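PDB 5EJJ: Ufm1-specific protease from Caenorhabditis elegans, which acts as a thiol protease that hydrolyses the peptide bond at the C-terminal glycine of the ubiquitin-like modifier ufm-1, removing it from target proteins. Local coordinates for residues W4-A16 with Q92-S106. Sequence-based numbering, arbitrary orientation.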
loop_
_atom_site.group_PDB
_atom_site.type_symbol
_atom_site.label_atom_id
_atom_site.label_comp_id
_atom_site.label_asym_id
_atom_site.label_seq_id
_atom_site.Cartn_x
_atom_site.Cartn_y
_atom_site.Cartn_z
ATOM N N TRP A 4 22.044 14.451 8.255
ATOM C CA TRP A 4 20.837 14.024 7.596
ATOM C C TRP A 4 20.919 12.544 7.384
ATOM O O TRP A 4 22.001 11.992 7.250
ATOM C CB TRP A 4 20.687 14.733 6.265
ATOM C CG TRP A 4 20.176 16.095 6.454
ATOM C CD1 TRP A 4 20.888 17.185 6.841
ATOM C CD2 TRP A 4 18.826 16.523 6.308
ATOM N NE1 TRP A 4 20.071 18.278 6.926
ATOM C CE2 TRP A 4 18.794 17.902 6.604
ATOM C CE3 TRP A 4 17.638 15.881 5.936
ATOM C CZ2 TRP A 4 17.621 18.656 6.549
ATOM C CZ3 TRP A 4 16.476 16.630 5.876
ATOM C CH2 TRP A 4 16.478 18.007 6.182
ATOM N N PHE A 5 19.762 11.903 7.371
ATOM C CA PHE A 5 19.681 10.481 7.156
ATOM C C PHE A 5 18.832 10.218 5.943
ATOM O O PHE A 5 17.869 10.933 5.677
ATOM C CB PHE A 5 19.098 9.817 8.388
ATOM C CG PHE A 5 19.939 10.014 9.609
ATOM C CD1 PHE A 5 19.888 11.214 10.321
ATOM C CD2 PHE A 5 20.814 9.011 10.036
ATOM C CE1 PHE A 5 20.689 11.411 11.442
ATOM C CE2 PHE A 5 21.606 9.194 11.154
ATOM C CZ PHE A 5 21.546 10.400 11.861
ATOM N N ILE A 6 19.209 9.195 5.191
ATOM C CA ILE A 6 18.502 8.857 3.975
ATOM C C ILE A 6 18.544 7.348 3.738
ATOM O O ILE A 6 19.461 6.647 4.196
ATOM C CB ILE A 6 19.114 9.617 2.802
ATOM C CG1 ILE A 6 18.258 9.484 1.551
ATOM C CG2 ILE A 6 20.543 9.186 2.580
ATOM C CD1 ILE A 6 18.791 10.300 0.384
ATOM N N ASP A 7 17.523 6.832 3.059
ATOM C CA ASP A 7 17.577 5.457 2.604
ATOM C C ASP A 7 18.002 5.467 1.143
ATOM O O ASP A 7 17.154 5.576 0.242
ATOM C CB ASP A 7 16.228 4.790 2.789
ATOM C CG ASP A 7 16.250 3.296 2.487
ATOM O OD1 ASP A 7 17.035 2.854 1.619
ATOM O OD2 ASP A 7 15.447 2.562 3.118
ATOM N N ALA A 8 19.317 5.361 0.917
ATOM C CA ALA A 8 19.872 5.381 -0.433
ATOM C C ALA A 8 19.361 4.267 -1.364
ATOM O O ALA A 8 19.144 4.521 -2.540
ATOM C CB ALA A 8 21.353 5.387 -0.381
ATOM N N GLN A 9 19.163 3.050 -0.856
ATOM C CA GLN A 9 18.625 1.977 -1.700
ATOM C C GLN A 9 17.309 2.425 -2.281
ATOM O O GLN A 9 17.087 2.340 -3.500
ATOM C CB GLN A 9 18.378 0.671 -0.932
ATOM C CG GLN A 9 19.583 0.036 -0.225
ATOM C CD GLN A 9 20.693 -0.418 -1.176
ATOM O OE1 GLN A 9 20.628 -0.185 -2.400
ATOM N NE2 GLN A 9 21.727 -1.064 -0.613
ATOM N N ALA A 10 16.443 2.914 -1.389
ATOM C CA ALA A 10 15.092 3.344 -1.740
ATOM C C ALA A 10 15.172 4.383 -2.856
ATOM O O ALA A 10 14.495 4.257 -3.881
ATOM C CB ALA A 10 14.412 3.884 -0.538
ATOM N N MET A 11 16.047 5.377 -2.666
ATOM C CA MET A 11 16.339 6.397 -3.678
ATOM C C MET A 11 16.718 5.807 -5.025
ATOM O O MET A 11 16.091 6.146 -6.017
ATOM C CB MET A 11 17.458 7.316 -3.214
ATOM C CG MET A 11 17.871 8.344 -4.264
ATOM S SD MET A 11 19.200 9.468 -3.724
ATOM C CE MET A 11 20.550 8.328 -3.437
ATOM N N PHE A 12 17.739 4.939 -5.053
ATOM C CA PHE A 12 18.198 4.273 -6.278
ATOM C C PHE A 12 17.052 3.579 -6.984
ATOM O O PHE A 12 16.886 3.686 -8.204
ATOM C CB PHE A 12 19.261 3.220 -5.966
ATOM C CG PHE A 12 20.529 3.784 -5.413
ATOM C CD1 PHE A 12 20.984 5.035 -5.825
ATOM C CD2 PHE A 12 21.255 3.084 -4.469
ATOM C CE1 PHE A 12 22.145 5.583 -5.304
ATOM C CE2 PHE A 12 22.415 3.622 -3.944
ATOM C CZ PHE A 12 22.861 4.879 -4.366
ATOM N N GLN A 13 16.261 2.852 -6.208
ATOM C CA GLN A 13 15.107 2.174 -6.759
ATOM C C GLN A 13 14.108 3.149 -7.372
ATOM O O GLN A 13 13.389 2.805 -8.299
ATOM C CB GLN A 13 14.414 1.376 -5.675
ATOM C CG GLN A 13 13.232 0.623 -6.192
ATOM C CD GLN A 13 13.651 -0.397 -7.195
ATOM O OE1 GLN A 13 14.705 -1.021 -7.049
ATOM N NE2 GLN A 13 12.845 -0.576 -8.234
ATOM N N ASN A 14 14.028 4.363 -6.847
ATOM C CA ASN A 14 13.096 5.308 -7.426
ATOM C C ASN A 14 13.580 5.750 -8.789
ATOM O O ASN A 14 12.803 5.773 -9.741
ATOM C CB ASN A 14 12.884 6.500 -6.514
ATOM C CG ASN A 14 11.743 6.298 -5.531
ATOM O OD1 ASN A 14 11.061 5.266 -5.521
ATOM N ND2 ASN A 14 11.535 7.298 -4.684
ATOM N N TYR A 15 14.868 6.081 -8.882
ATOM C CA TYR A 15 15.504 6.403 -10.162
ATOM C C TYR A 15 15.315 5.264 -11.139
ATOM O O TYR A 15 15.039 5.473 -12.326
ATOM C CB TYR A 15 16.992 6.620 -9.994
ATOM C CG TYR A 15 17.678 7.011 -11.282
ATOM C CD1 TYR A 15 18.160 6.047 -12.152
ATOM C CD2 TYR A 15 17.860 8.355 -11.619
ATOM C CE1 TYR A 15 18.795 6.397 -13.333
ATOM C CE2 TYR A 15 18.496 8.723 -12.796
ATOM C CZ TYR A 15 18.962 7.734 -13.660
ATOM O OH TYR A 15 19.600 8.081 -14.847
ATOM N N ALA A 16 15.505 4.054 -10.625
ATOM C CA ALA A 16 15.247 2.855 -11.382
ATOM C C ALA A 16 13.866 2.931 -12.005
ATOM O O ALA A 16 13.735 2.767 -13.217
ATOM C CB ALA A 16 15.382 1.619 -10.491
ATOM N N GLN A 92 16.686 23.140 1.577
ATOM C CA GLN A 92 17.859 23.641 2.268
ATOM C C GLN A 92 19.142 22.848 1.947
ATOM O O GLN A 92 20.170 23.012 2.610
ATOM C CB GLN A 92 17.606 23.715 3.773
ATOM C CG GLN A 92 17.490 22.368 4.415
ATOM C CD GLN A 92 16.271 22.242 5.325
ATOM O OE1 GLN A 92 15.259 21.610 4.955
ATOM N NE2 GLN A 92 16.363 22.833 6.528
ATOM N N PHE A 93 19.084 21.999 0.924
ATOM C CA PHE A 93 20.290 21.343 0.391
ATOM C C PHE A 93 20.078 20.813 -1.019
ATOM O O PHE A 93 18.942 20.773 -1.518
ATOM C CB PHE A 93 20.775 20.212 1.292
ATOM C CG PHE A 93 19.807 19.077 1.413
ATOM C CD1 PHE A 93 19.722 18.107 0.425
ATOM C CD2 PHE A 93 18.980 18.974 2.527
ATOM C CE1 PHE A 93 18.823 17.078 0.530
ATOM C CE2 PHE A 93 18.073 17.934 2.643
ATOM C CZ PHE A 93 17.996 16.985 1.639
ATOM N N THR A 94 21.172 20.406 -1.663
ATOM C CA THR A 94 21.073 19.676 -2.931
ATOM C C THR A 94 21.884 18.380 -2.920
ATOM O O THR A 94 23.074 18.380 -2.586
ATOM C CB THR A 94 21.472 20.527 -4.150
ATOM O OG1 THR A 94 20.678 21.723 -4.183
ATOM C CG2 THR A 94 21.217 19.742 -5.418
ATOM N N LEU A 95 21.238 17.268 -3.254
ATOM C CA LEU A 95 21.975 16.021 -3.399
ATOM C C LEU A 95 22.800 16.105 -4.682
ATOM O O LEU A 95 22.310 16.567 -5.734
ATOM C CB LEU A 95 21.042 14.808 -3.453
ATOM C CG LEU A 95 20.160 14.475 -2.249
ATOM C CD1 LEU A 95 19.342 13.237 -2.567
ATOM C CD2 LEU A 95 20.991 14.260 -1.010
ATOM N N GLN A 96 24.058 15.679 -4.594
ATOM C CA GLN A 96 24.879 15.577 -5.789
ATOM C C GLN A 96 24.900 14.135 -6.248
ATOM O O GLN A 96 25.182 13.230 -5.470
ATOM C CB GLN A 96 26.277 16.107 -5.520
ATOM C CG GLN A 96 26.275 17.575 -5.119
ATOM C CD GLN A 96 25.638 18.458 -6.176
ATOM O OE1 GLN A 96 25.708 18.172 -7.377
ATOM N NE2 GLN A 96 25.007 19.541 -5.732
ATOM N N LEU A 97 24.560 13.919 -7.506
ATOM C CA LEU A 97 24.376 12.566 -8.003
ATOM C C LEU A 97 25.032 12.378 -9.358
ATOM O O LEU A 97 25.223 13.343 -10.100
ATOM C CB LEU A 97 22.888 12.253 -8.137
ATOM C CG LEU A 97 21.994 12.257 -6.906
ATOM C CD1 LEU A 97 20.611 11.751 -7.298
ATOM C CD2 LEU A 97 22.596 11.419 -5.798
ATOM N N THR A 98 25.367 11.133 -9.678
ATOM C CA THR A 98 25.912 10.796 -10.982
ATOM C C THR A 98 25.099 9.637 -11.532
ATOM O O THR A 98 24.467 8.901 -10.761
ATOM C CB THR A 98 27.366 10.343 -10.878
ATOM O OG1 THR A 98 27.408 8.979 -10.435
ATOM C CG2 THR A 98 28.134 11.221 -9.895
ATOM N N SER A 99 25.114 9.464 -12.853
ATOM C CA SER A 99 24.361 8.375 -13.472
ATOM C C SER A 99 25.061 7.042 -13.232
ATOM O O SER A 99 24.428 5.976 -13.259
ATOM C CB SER A 99 24.176 8.625 -14.965
ATOM O OG SER A 99 23.193 9.625 -15.205
ATOM N N ARG A 100 26.374 7.117 -13.001
ATOM C CA ARG A 100 27.176 5.953 -12.648
ATOM C C ARG A 100 26.608 5.433 -11.340
ATOM O O ARG A 100 26.116 4.303 -11.260
ATOM C CB ARG A 100 28.653 6.355 -12.454
ATOM C CG ARG A 100 29.695 5.283 -12.822
ATOM C CD ARG A 100 30.774 5.090 -11.735
ATOM N NE ARG A 100 31.456 6.334 -11.343
ATOM C CZ ARG A 100 32.479 6.418 -10.475
ATOM N NH1 ARG A 100 32.972 5.324 -9.896
ATOM N NH2 ARG A 100 33.022 7.602 -10.182
ATOM N N MET A 101 26.667 6.302 -10.332
ATOM C CA MET A 101 26.229 6.018 -8.974
ATOM C C MET A 101 24.835 5.418 -8.947
ATOM O O MET A 101 24.588 4.392 -8.302
ATOM C CB MET A 101 26.243 7.323 -8.190
ATOM C CG MET A 101 25.603 7.280 -6.829
ATOM S SD MET A 101 25.092 8.946 -6.380
ATOM C CE MET A 101 26.644 9.836 -6.466
ATOM N N LEU A 102 23.932 6.064 -9.675
ATOM C CA LEU A 102 22.540 5.657 -9.721
ATOM C C LEU A 102 22.341 4.269 -10.323
ATOM O O LEU A 102 21.669 3.416 -9.740
ATOM C CB LEU A 102 21.720 6.691 -10.498
ATOM C CG LEU A 102 20.916 7.725 -9.698
ATOM C CD1 LEU A 102 21.236 7.662 -8.206
ATOM C CD2 LEU A 102 21.135 9.133 -10.230
ATOM N N GLU A 103 22.916 4.040 -11.496
ATOM C CA GLU A 103 22.665 2.793 -12.194
ATOM C C GLU A 103 23.405 1.623 -11.531
ATOM O O GLU A 103 22.883 0.514 -11.457
ATOM C CB GLU A 103 22.933 2.960 -13.692
ATOM C CG GLU A 103 21.915 3.937 -14.330
ATOM C CD GLU A 103 22.144 4.247 -15.822
ATOM O OE1 GLU A 103 23.076 3.664 -16.430
ATOM O OE2 GLU A 103 21.379 5.082 -16.383
ATOM N N ASN A 104 24.586 1.888 -10.987
ATOM C CA ASN A 104 25.325 0.874 -10.226
ATOM C C ASN A 104 24.796 0.672 -8.814
ATOM O O ASN A 104 25.055 -0.364 -8.196
ATOM C CB ASN A 104 26.811 1.246 -10.138
ATOM C CG ASN A 104 27.493 1.242 -11.493
ATOM O OD1 ASN A 104 27.167 0.427 -12.370
ATOM N ND2 ASN A 104 28.439 2.170 -11.681
ATOM N N ARG A 105 24.077 1.680 -8.319
ATOM C CA ARG A 105 23.562 1.713 -6.957
ATOM C C ARG A 105 24.690 1.647 -5.936
ATOM O O ARG A 105 24.737 0.749 -5.100
ATOM C CB ARG A 105 22.531 0.608 -6.707
ATOM C CG ARG A 105 21.447 0.545 -7.750
ATOM C CD ARG A 105 20.275 -0.313 -7.306
ATOM N NE ARG A 105 19.323 -0.521 -8.400
ATOM C CZ ARG A 105 18.052 -0.897 -8.243
ATOM N NH1 ARG A 105 17.560 -1.093 -7.020
ATOM N NH2 ARG A 105 17.263 -1.061 -9.308
ATOM N N SER A 106 25.584 2.622 -5.989
ATOM C CA SER A 106 26.697 2.662 -5.054
ATOM C C SER A 106 26.469 3.544 -3.834
ATOM O O SER A 106 26.691 4.755 -3.900
ATOM C CB SER A 106 27.952 3.146 -5.767
ATOM O OG SER A 106 29.009 3.333 -4.846
HETATM O O HOH W 1 18.673 -0.181 -4.386
#
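L102 lies between F12 and Y15 and touches each ring differently, forming the tightly packed part of the contact. Its CG sits over a face of Y15, 3.8 Å from the ring centroid, a CH-pi contact. Its CD1 instead meets the edge of F12, 3.6 Å from CD1 of that ring. Y15 has CG anti to the backbone N (chi1 -178°), which extends the phenol from helix 8-16 across L102. The second ring is sandwiched: A8 O lies over one face of F12, and R105 CA covers the opposite one at 3.8 Å from the centroid. R105 has positive phi and is the C' residue of a Schellman motif, so the backbone ending helix 99-104 itself packs on that ring. Without the phenol, as with an alanine at Y15, L102 CG and CD2 would probably lose their aromatic cover and a gap would open between the helices.

The solvent side is looser and polar. From F12, the R105 chain runs extended to Q13, where NH1 donates to OE1 (2.9 Å, N-H...O 151°) while NH2 adds a weak bond to the same oxygen. A water accepts from R105 NH1 and donates to Q9 O and OE1, a second tie to helix 8-16.

Toward the strands, I6 CD1 and L95 CD1 meet tip to tip at 4.2 Å, and M11 lies alongside L95 with its chain running the opposite way, SD against CD1. F93 points its edge at the W4 face, centroids 4.9 Å apart; F117 contacts both rings.

The axes of segments 8-16 and 99-104 approach to 9.1 Å and cross at -97°. Segment 92-106 belongs to the N-terminal MPN domain; strand 4-6 pairs in parallel with strand 117-119, 94-97 edges the four-stranded sheet, M11 reaches helix 107-113, and Y15 and L102 both rest on I81 of strand 74-81.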